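Local coordinates for protein beta-glucoside phosphorylase BglX (Unidentified, PDB 5VQE) that probably cleaves beta-glucosides by phosphorolysis, as a member of glycoside hydrolase family 3, and binds a 2-fluoroglucose in its active site, at residues Val110-Gly115 against Ala529-Glu534; Thr160-Tyr165 against Ser512-Leu517. All coordinates share one frame; numbering follows the deposited sequence.

Interaction 1 of 2, residues Val110-Gly115 against Ala529-Glu534; sequences VASPMG and AYTSNE
The hydroxyl of S112 is gripped from two sides. Its OG donates to the backbone O of Y530 at 3.0 Å, and it accepts from G115 N at 3.2 Å within its own segment. The OG sits between the backbone N and the carbonyl carbon (chi1 66°), a position that lets it turn back to the first turn of helix 113-119 and still meet the other loop. It approaches Y530 O from above the carbonyl plane. T531 answers the same residue: its OG1 takes the backbone N-H of S112 at 3.0 Å in a nearly straight bond. Farther along, N533 ND2 donates to V110 O at 3.2 Å, bent to 142°. N533 is the N-cap of helix 534-544, and its OD1 also bonds to the hydroxyl of T536. The apolar end is carried by M114 and Y530, whose side chains cross at about a right angle. M114 CG lies 3.8 Å from Y530 CD1, and its SD is 4.8 Å from the ring centroid, placed obliquely. G115 CA packs at 3.6 Å against Y530 CB. The phenol OH bonds to T393. The arrangement is a serine N-cap with a Met-aromatic contact, joining the TIM-barrel domain to the C-terminal alpha/beta domain.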
ATOM      1  N   VAL A 110     -10.135   5.130  -5.479  1.00 10.80           N
ATOM      2  CA  VAL A 110     -10.372   6.453  -4.909  1.00 12.86           C
ATOM      3  C   VAL A 110      -9.162   7.343  -5.163  1.00 14.60           C
ATOM      4  O   VAL A 110      -9.225   8.292  -5.952  1.00 14.16           O
ATOM      5  CB  VAL A 110     -10.675   6.362  -3.404  1.00 13.42           C
ATOM      6  CG1 VAL A 110     -10.837   7.757  -2.792  1.00 14.92           C
ATOM      7  CG2 VAL A 110     -11.927   5.517  -3.163  1.00 16.86           C
ATOM      8  N   ALA A 111      -8.054   7.045  -4.490  1.00 12.44           N
ATOM      9  CA  ALA A 111      -6.850   7.856  -4.591  1.00 12.72           C
ATOM     10  C   ALA A 111      -5.704   7.113  -3.928  1.00 14.66           C
ATOM     11  O   ALA A 111      -5.914   6.241  -3.079  1.00 11.31           O
ATOM     12  CB  ALA A 111      -7.034   9.228  -3.936  1.00 14.74           C
ATOM     13  N   SER A 112      -4.482   7.466  -4.328  1.00 14.26           N
ATOM     14  CA  SER A 112      -3.326   7.069  -3.541  1.00 13.67           C
ATOM     15  C   SER A 112      -3.418   7.725  -2.165  1.00 12.37           C
ATOM     16  O   SER A 112      -4.073   8.759  -2.003  1.00 10.90           O
ATOM     17  CB  SER A 112      -2.026   7.482  -4.234  1.00 11.63           C
ATOM     18  OG  SER A 112      -1.915   8.901  -4.299  1.00 13.09           O
ATOM     19  N   PRO A 113      -2.770   7.142  -1.152  1.00 10.53           N
ATOM     20  CA  PRO A 113      -2.748   7.809   0.160  1.00 11.93           C
ATOM     21  C   PRO A 113      -2.159   9.207   0.114  1.00 12.79           C
ATOM     22  O   PRO A 113      -2.625  10.101   0.837  1.00 12.72           O
ATOM     23  CB  PRO A 113      -1.904   6.854   1.014  1.00 11.81           C
ATOM     24  CG  PRO A 113      -2.150   5.514   0.404  1.00 13.47           C
ATOM     25  CD  PRO A 113      -2.253   5.764  -1.078  1.00 13.63           C
ATOM     26  N   MET A 114      -1.144   9.434  -0.721  1.00 10.62           N
ATOM     27  CA  MET A 114      -0.536  10.755  -0.749  1.00 12.44           C
ATOM     28  C   MET A 114      -1.494  11.778  -1.337  1.00 12.24           C
ATOM     29  O   MET A 114      -1.536  12.923  -0.876  1.00 11.43           O
ATOM     30  CB  MET A 114       0.775  10.738  -1.534  1.00 10.89           C
ATOM     31  CG  MET A 114       1.477  12.077  -1.481  1.00 11.80           C
ATOM     32  SD  MET A 114       3.051  12.106  -2.321  1.00 14.30           S
ATOM     33  CE  MET A 114       4.069  11.227  -1.121  1.00 13.09           C
ATOM     34  N   GLY A 115      -2.282  11.379  -2.336  1.00 12.94           N
ATOM     35  CA  GLY A 115      -3.320  12.266  -2.838  1.00 16.54           C
ATOM     36  C   GLY A 115      -4.305  12.649  -1.751  1.00 12.59           C
ATOM     37  O   GLY A 115      -4.680  13.813  -1.615  1.00 13.15           O
ATOM     38  N   ALA A 529      -0.635  15.452  -9.208  1.00 12.87           N
ATOM     39  CA  ALA A 529      -1.975  14.920  -9.017  1.00 12.94           C
ATOM     40  C   ALA A 529      -2.010  13.609  -8.236  1.00 17.99           C
ATOM     41  O   ALA A 529      -3.096  13.196  -7.814  1.00 12.16           O
ATOM     42  CB  ALA A 529      -2.656  14.717 -10.376  1.00 14.58           C
ATOM     43  N   TYR A 530      -0.868  12.929  -8.075  1.00 13.50           N
ATOM     44  CA  TYR A 530      -0.673  11.807  -7.150  1.00 14.99           C
ATOM     45  C   TYR A 530      -1.374  10.513  -7.552  1.00 15.46           C
ATOM     46  O   TYR A 530      -0.994   9.434  -7.079  1.00 14.14           O
ATOM     47  CB  TYR A 530      -1.136  12.173  -5.738  1.00 12.78           C
ATOM     48  CG  TYR A 530      -0.661  13.506  -5.219  1.00 13.04           C
ATOM     49  CD1 TYR A 530       0.649  13.689  -4.803  1.00 11.59           C
ATOM     50  CD2 TYR A 530      -1.538  14.579  -5.118  1.00 14.55           C
ATOM     51  CE1 TYR A 530       1.084  14.906  -4.321  1.00 13.85           C
ATOM     52  CE2 TYR A 530      -1.119  15.797  -4.635  1.00 15.29           C
ATOM     53  CZ  TYR A 530       0.194  15.960  -4.239  1.00 14.73           C
ATOM     54  OH  TYR A 530       0.618  17.175  -3.755  1.00 13.52           O
ATOM     55  N   THR A 531      -2.412  10.596  -8.383  1.00 13.38           N
ATOM     56  CA  THR A 531      -3.218   9.441  -8.749  1.00 12.41           C
ATOM     57  C   THR A 531      -3.587   9.512 -10.219  1.00 16.90           C
ATOM     58  O   THR A 531      -4.006  10.566 -10.699  1.00 16.50           O
ATOM     59  CB  THR A 531      -4.510   9.391  -7.924  1.00 14.23           C
ATOM     60  OG1 THR A 531      -4.200   9.470  -6.526  1.00 16.44           O
ATOM     61  CG2 THR A 531      -5.282   8.124  -8.213  1.00 15.62           C
ATOM     62  N   SER A 532      -3.477   8.386 -10.922  1.00 13.30           N
ATOM     63  CA  SER A 532      -3.834   8.317 -12.341  1.00 17.97           C
ATOM     64  C   SER A 532      -5.104   7.481 -12.472  1.00 18.22           C
ATOM     65  O   SER A 532      -5.063   6.280 -12.732  1.00 15.40           O
ATOM     66  CB  SER A 532      -2.702   7.745 -13.174  1.00 18.37           C
ATOM     67  OG  SER A 532      -2.992   7.899 -14.560  1.00 15.60           O
ATOM     68  N   ASN A 533      -6.248   8.127 -12.258  1.00 16.00           N
ATOM     69  CA  ASN A 533      -7.532   7.488 -12.504  1.00 19.87           C
ATOM     70  C   ASN A 533      -8.463   8.497 -13.162  1.00 16.65           C
ATOM     71  O   ASN A 533      -8.133   9.674 -13.323  1.00 14.48           O
ATOM     72  CB  ASN A 533      -8.145   6.913 -11.216  1.00 16.17           C
ATOM     73  CG  ASN A 533      -8.458   7.970 -10.176  1.00 17.43           C
ATOM     74  OD1 ASN A 533      -8.385   9.172 -10.430  1.00 16.12           O
ATOM     75  ND2 ASN A 533      -8.819   7.513  -8.983  1.00 17.81           N
ATOM     76  N   GLU A 534      -9.638   8.013 -13.563  1.00 18.05           N
ATOM     77  CA  GLU A 534     -10.569   8.858 -14.303  1.00 22.11           C
ATOM     78  C   GLU A 534     -10.944  10.103 -13.507  1.00 17.70           C
ATOM     79  O   GLU A 534     -10.984  11.209 -14.056  1.00 18.90           O
ATOM     80  CB  GLU A 534     -11.816   8.054 -14.673  1.00 23.27           C
ATOM     81  CG  GLU A 534     -13.004   8.910 -15.098  1.00 28.80           C
ATOM     82  CD  GLU A 534     -14.098   8.093 -15.764  1.00 40.01           C
ATOM     83  OE1 GLU A 534     -13.961   6.853 -15.823  1.00 43.39           O
ATOM     84  OE2 GLU A 534     -15.089   8.694 -16.229  1.00 34.33           O
TER

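Interaction 2 of 2, residues Thr160-Tyr165 against Ser512-Leu517; sequences TNVRTY and SNPYHL
The side-chain amides of N161 and N513 meet at about a right angle, their planes 86° apart. N161 ND2 donates to N513 OD1 at 3.2 Å in a nearly straight bond. The acceptor lies in the amide plane of N161, but the donor stands above the carbonyl plane of N513. The backbone N of Y515 reaches the same OD1 at 2.9 Å from the opposite face, closing an Asx turn. Two donors therefore fix this oxygen, and N513 ND2 is held by I485 O. N161 CG is anti to the backbone N (chi1 -160°), and this brings the amide end nearer the other loop. Its ND2 also lies at the edge of the Y515 ring, 3.6 Å from CD1, with amide and ring planes 66° apart. P514 CG covers one face of that ring, and the phenol OH bonds to D152. On its other branch, N161 OD1 accepts at 2.8 Å from a water that bridges to S512 OG. P514 CD lies 3.6 Å from N161 OD1. V162 CG1 presses on S512 O at 3.1 Å, a tight carbon-oxygen contact and not a hydrogen bond. The same CG1 is 4.0 Å from P514 CD, an apolar contact. A leucine in place of N513 would probably leave N161 ND2 without this acceptor and the turn at Y515 less firmly held. R163, which follows V162, bonds through NH2 to O3 of the bound fluoroglucose. The Asx turn of the C-terminal domain thus packs on the loop that carries a residue of the sugar pocket.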
ATOM      1  N   THR A 160       7.925   3.562  -1.178  1.00 15.53           N
ATOM      2  CA  THR A 160       7.124   4.406  -0.303  1.00 15.63           C
ATOM      3  C   THR A 160       6.328   5.384  -1.163  1.00 12.21           C
ATOM      4  O   THR A 160       5.296   5.009  -1.728  1.00 15.70           O
ATOM      5  CB  THR A 160       8.025   5.118   0.706  1.00 17.41           C
ATOM      6  OG1 THR A 160       9.158   5.685   0.034  1.00 17.26           O
ATOM      7  CG2 THR A 160       8.517   4.117   1.758  1.00 16.21           C
ATOM      8  N   ASN A 161       6.804   6.617  -1.307  1.00 13.04           N
ATOM      9  CA  ASN A 161       6.304   7.537  -2.344  1.00 13.43           C
ATOM     10  C   ASN A 161       4.803   7.730  -2.138  1.00 14.36           C
ATOM     11  O   ASN A 161       4.371   7.983  -1.000  1.00 14.95           O
ATOM     12  CB  ASN A 161       6.711   6.973  -3.700  1.00 13.65           C
ATOM     13  CG  ASN A 161       6.695   8.017  -4.793  1.00 20.46           C
ATOM     14  OD1 ASN A 161       5.753   8.094  -5.595  1.00 16.68           O
ATOM     15  ND2 ASN A 161       7.741   8.835  -4.834  1.00 15.53           N
ATOM     16  N   VAL A 162       3.973   7.592  -3.175  1.00 14.46           N
ATOM     17  CA  VAL A 162       2.554   7.896  -3.043  1.00 14.84           C
ATOM     18  C   VAL A 162       1.803   6.901  -2.174  1.00 12.93           C
ATOM     19  O   VAL A 162       0.633   7.138  -1.876  1.00 13.32           O
ATOM     20  CB  VAL A 162       1.856   7.966  -4.419  1.00 13.45           C
ATOM     21  CG1 VAL A 162       2.418   9.111  -5.240  1.00 18.48           C
ATOM     22  CG2 VAL A 162       1.961   6.649  -5.169  1.00 15.25           C
ATOM     23  N   ARG A 163       2.426   5.793  -1.766  1.00 12.33           N
ATOM     24  CA  ARG A 163       1.765   4.874  -0.846  1.00 11.33           C
ATOM     25  C   ARG A 163       1.696   5.428   0.569  1.00 11.93           C
ATOM     26  O   ARG A 163       0.973   4.866   1.404  1.00 11.36           O
ATOM     27  CB  ARG A 163       2.480   3.521  -0.835  1.00 12.35           C
ATOM     28  CG  ARG A 163       2.437   2.773  -2.169  1.00 15.45           C
ATOM     29  CD  ARG A 163       3.288   1.516  -2.104  1.00 14.12           C
ATOM     30  NE  ARG A 163       2.640   0.428  -1.379  1.00 16.34           N
ATOM     31  CZ  ARG A 163       3.289  -0.581  -0.807  1.00 18.30           C
ATOM     32  NH1 ARG A 163       4.618  -0.641  -0.859  1.00 17.19           N
ATOM     33  NH2 ARG A 163       2.614  -1.524  -0.169  1.00 16.76           N
ATOM     34  N   THR A 164       2.427   6.499   0.857  1.00 10.08           N
ATOM     35  CA  THR A 164       2.444   7.127   2.168  1.00 11.16           C
ATOM     36  C   THR A 164       1.552   8.362   2.178  1.00 12.64           C
ATOM     37  O   THR A 164       1.122   8.869   1.139  1.00 12.28           O
ATOM     38  CB  THR A 164       3.866   7.539   2.576  1.00 12.58           C
ATOM     39  OG1 THR A 164       4.244   8.727   1.868  1.00 14.40           O
ATOM     40  CG2 THR A 164       4.880   6.442   2.297  1.00 12.63           C
ATOM     41  N   TYR A 165       1.293   8.855   3.387  1.00 11.35           N
ATOM     42  CA  TYR A 165       0.666  10.147   3.597  1.00 10.39           C
ATOM     43  C   TYR A 165       1.689  11.278   3.625  1.00 16.21           C
ATOM     44  O   TYR A 165       1.422  12.345   4.191  1.00 13.51           O
ATOM     45  CB  TYR A 165      -0.156  10.134   4.892  1.00 10.58           C
ATOM     46  CG  TYR A 165      -1.301   9.154   4.856  1.00 13.27           C
ATOM     47  CD1 TYR A 165      -2.343   9.306   3.950  1.00 11.67           C
ATOM     48  CD2 TYR A 165      -1.340   8.067   5.718  1.00 13.28           C
ATOM     49  CE1 TYR A 165      -3.388   8.405   3.902  1.00 12.91           C
ATOM     50  CE2 TYR A 165      -2.388   7.160   5.677  1.00 14.94           C
ATOM     51  CZ  TYR A 165      -3.401   7.335   4.765  1.00 14.78           C
ATOM     52  OH  TYR A 165      -4.435   6.433   4.716  1.00 16.74           O
ATOM     53  N   SER A 512       1.452  10.560 -10.473  1.00 17.15           N
ATOM     54  CA  SER A 512       1.902   9.631  -9.447  1.00 14.72           C
ATOM     55  C   SER A 512       3.068  10.224  -8.663  1.00 14.86           C
ATOM     56  O   SER A 512       2.848  10.962  -7.696  1.00 13.64           O
ATOM     57  CB  SER A 512       2.266   8.293 -10.086  1.00 16.50           C
ATOM     58  OG  SER A 512       2.261   7.272  -9.118  1.00 17.99           O
ATOM     59  N   ASN A 513       4.301   9.950  -9.083  1.00 13.85           N
ATOM     60  CA  ASN A 513       5.483  10.359  -8.328  1.00 14.74           C
ATOM     61  C   ASN A 513       5.508  11.877  -8.147  1.00 16.01           C
ATOM     62  O   ASN A 513       5.477  12.615  -9.146  1.00 17.47           O
ATOM     63  CB  ASN A 513       6.738   9.884  -9.062  1.00 13.36           C
ATOM     64  CG  ASN A 513       8.019  10.129  -8.278  1.00 16.31           C
ATOM     65  OD1 ASN A 513       8.032  10.843  -7.286  1.00 16.70           O
ATOM     66  ND2 ASN A 513       9.113   9.540  -8.747  1.00 19.64           N
ATOM     67  N   PRO A 514       5.548  12.390  -6.914  1.00 15.29           N
ATOM     68  CA  PRO A 514       5.529  13.844  -6.713  1.00 13.92           C
ATOM     69  C   PRO A 514       6.877  14.520  -6.896  1.00 14.63           C
ATOM     70  O   PRO A 514       6.949  15.749  -6.787  1.00 13.56           O
ATOM     71  CB  PRO A 514       5.063  13.972  -5.259  1.00 14.16           C
ATOM     72  CG  PRO A 514       5.668  12.751  -4.620  1.00 14.95           C
ATOM     73  CD  PRO A 514       5.521  11.664  -5.632  1.00 13.58           C
ATOM     74  N   TYR A 515       7.937  13.766  -7.178  1.00 14.18           N
ATOM     75  CA  TYR A 515       9.294  14.301  -7.192  1.00 16.03           C
ATOM     76  C   TYR A 515       9.862  14.464  -8.597  1.00 20.12           C
ATOM     77  O   TYR A 515      11.084  14.562  -8.748  1.00 18.46           O
ATOM     78  CB  TYR A 515      10.218  13.396  -6.380  1.00 17.14           C
ATOM     79  CG  TYR A 515       9.791  13.230  -4.941  1.00 16.69           C
ATOM     80  CD1 TYR A 515       9.412  11.997  -4.452  1.00 16.72           C
ATOM     81  CD2 TYR A 515       9.754  14.316  -4.082  1.00 15.37           C
ATOM     82  CE1 TYR A 515       9.024  11.843  -3.137  1.00 17.19           C
ATOM     83  CE2 TYR A 515       9.368  14.176  -2.775  1.00 18.90           C
ATOM     84  CZ  TYR A 515       9.003  12.938  -2.304  1.00 17.20           C
ATOM     85  OH  TYR A 515       8.603  12.805  -0.990  1.00 18.22           O
ATOM     86  N   HIS A 516       9.017  14.500  -9.634  1.00 19.02           N
ATOM     87  CA  HIS A 516       9.556  14.483 -10.994  1.00 17.99           C
ATOM     88  C   HIS A 516      10.320  15.754 -11.347  1.00 17.99           C
ATOM     89  O   HIS A 516      11.071  15.749 -12.330  1.00 19.11           O
ATOM     90  CB  HIS A 516       8.443  14.246 -12.010  1.00 16.21           C
ATOM     91  CG  HIS A 516       8.062  12.809 -12.160  1.00 16.71           C
ATOM     92  ND1 HIS A 516       8.991  11.792 -12.198  1.00 19.07           N
ATOM     93  CD2 HIS A 516       6.851  12.219 -12.279  1.00 16.19           C
ATOM     94  CE1 HIS A 516       8.367  10.635 -12.335  1.00 20.68           C
ATOM     95  NE2 HIS A 516       7.067  10.867 -12.393  1.00 19.93           N
ATOM     96  N   LEU A 517      10.179  16.836 -10.581  1.00 18.69           N
ATOM     97  CA  LEU A 517      11.064  17.972 -10.806  1.00 17.62           C
ATOM     98  C   LEU A 517      12.536  17.588 -10.661  1.00 23.09           C
ATOM     99  O   LEU A 517      13.402  18.361 -11.088  1.00 25.11           O
ATOM    100  CB  LEU A 517      10.714  19.112  -9.851  1.00 18.30           C
ATOM    101  CG  LEU A 517       9.475  19.941 -10.222  1.00 21.13           C
ATOM    102  CD1 LEU A 517       9.111  20.905  -9.109  1.00 20.56           C
ATOM    103  CD2 LEU A 517       9.666  20.719 -11.541  1.00 19.96           C
TER
HETATM  104  O   HOH W   1       4.691   6.934  -7.900  1.00 19.72           O

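Both interactions are buried, with centres 10 Å apart, and both join the TIM-barrel side of the chain to loops that follow neighbouring strands of the C-terminal mixed sheet, 506-510 and 525-528. They touch directly. M114 N probably donates to V162 O at 3.1 Å, and M114 also packs on P514, so one methionine meets side chains of both C-terminal loops. Their chemistry differs. Interaction 1 sits at helix starts and relies mainly on hydroxyls, with one asparagine amide, bonded to backbone atoms, and has a sulfur-aromatic patch. Interaction 2 joins two loops through an amide-to-amide bond and a bridging water, and buries less surface, 200 against 292 Å². Of the two, only interaction 2 includes a residue of the sugar pocket.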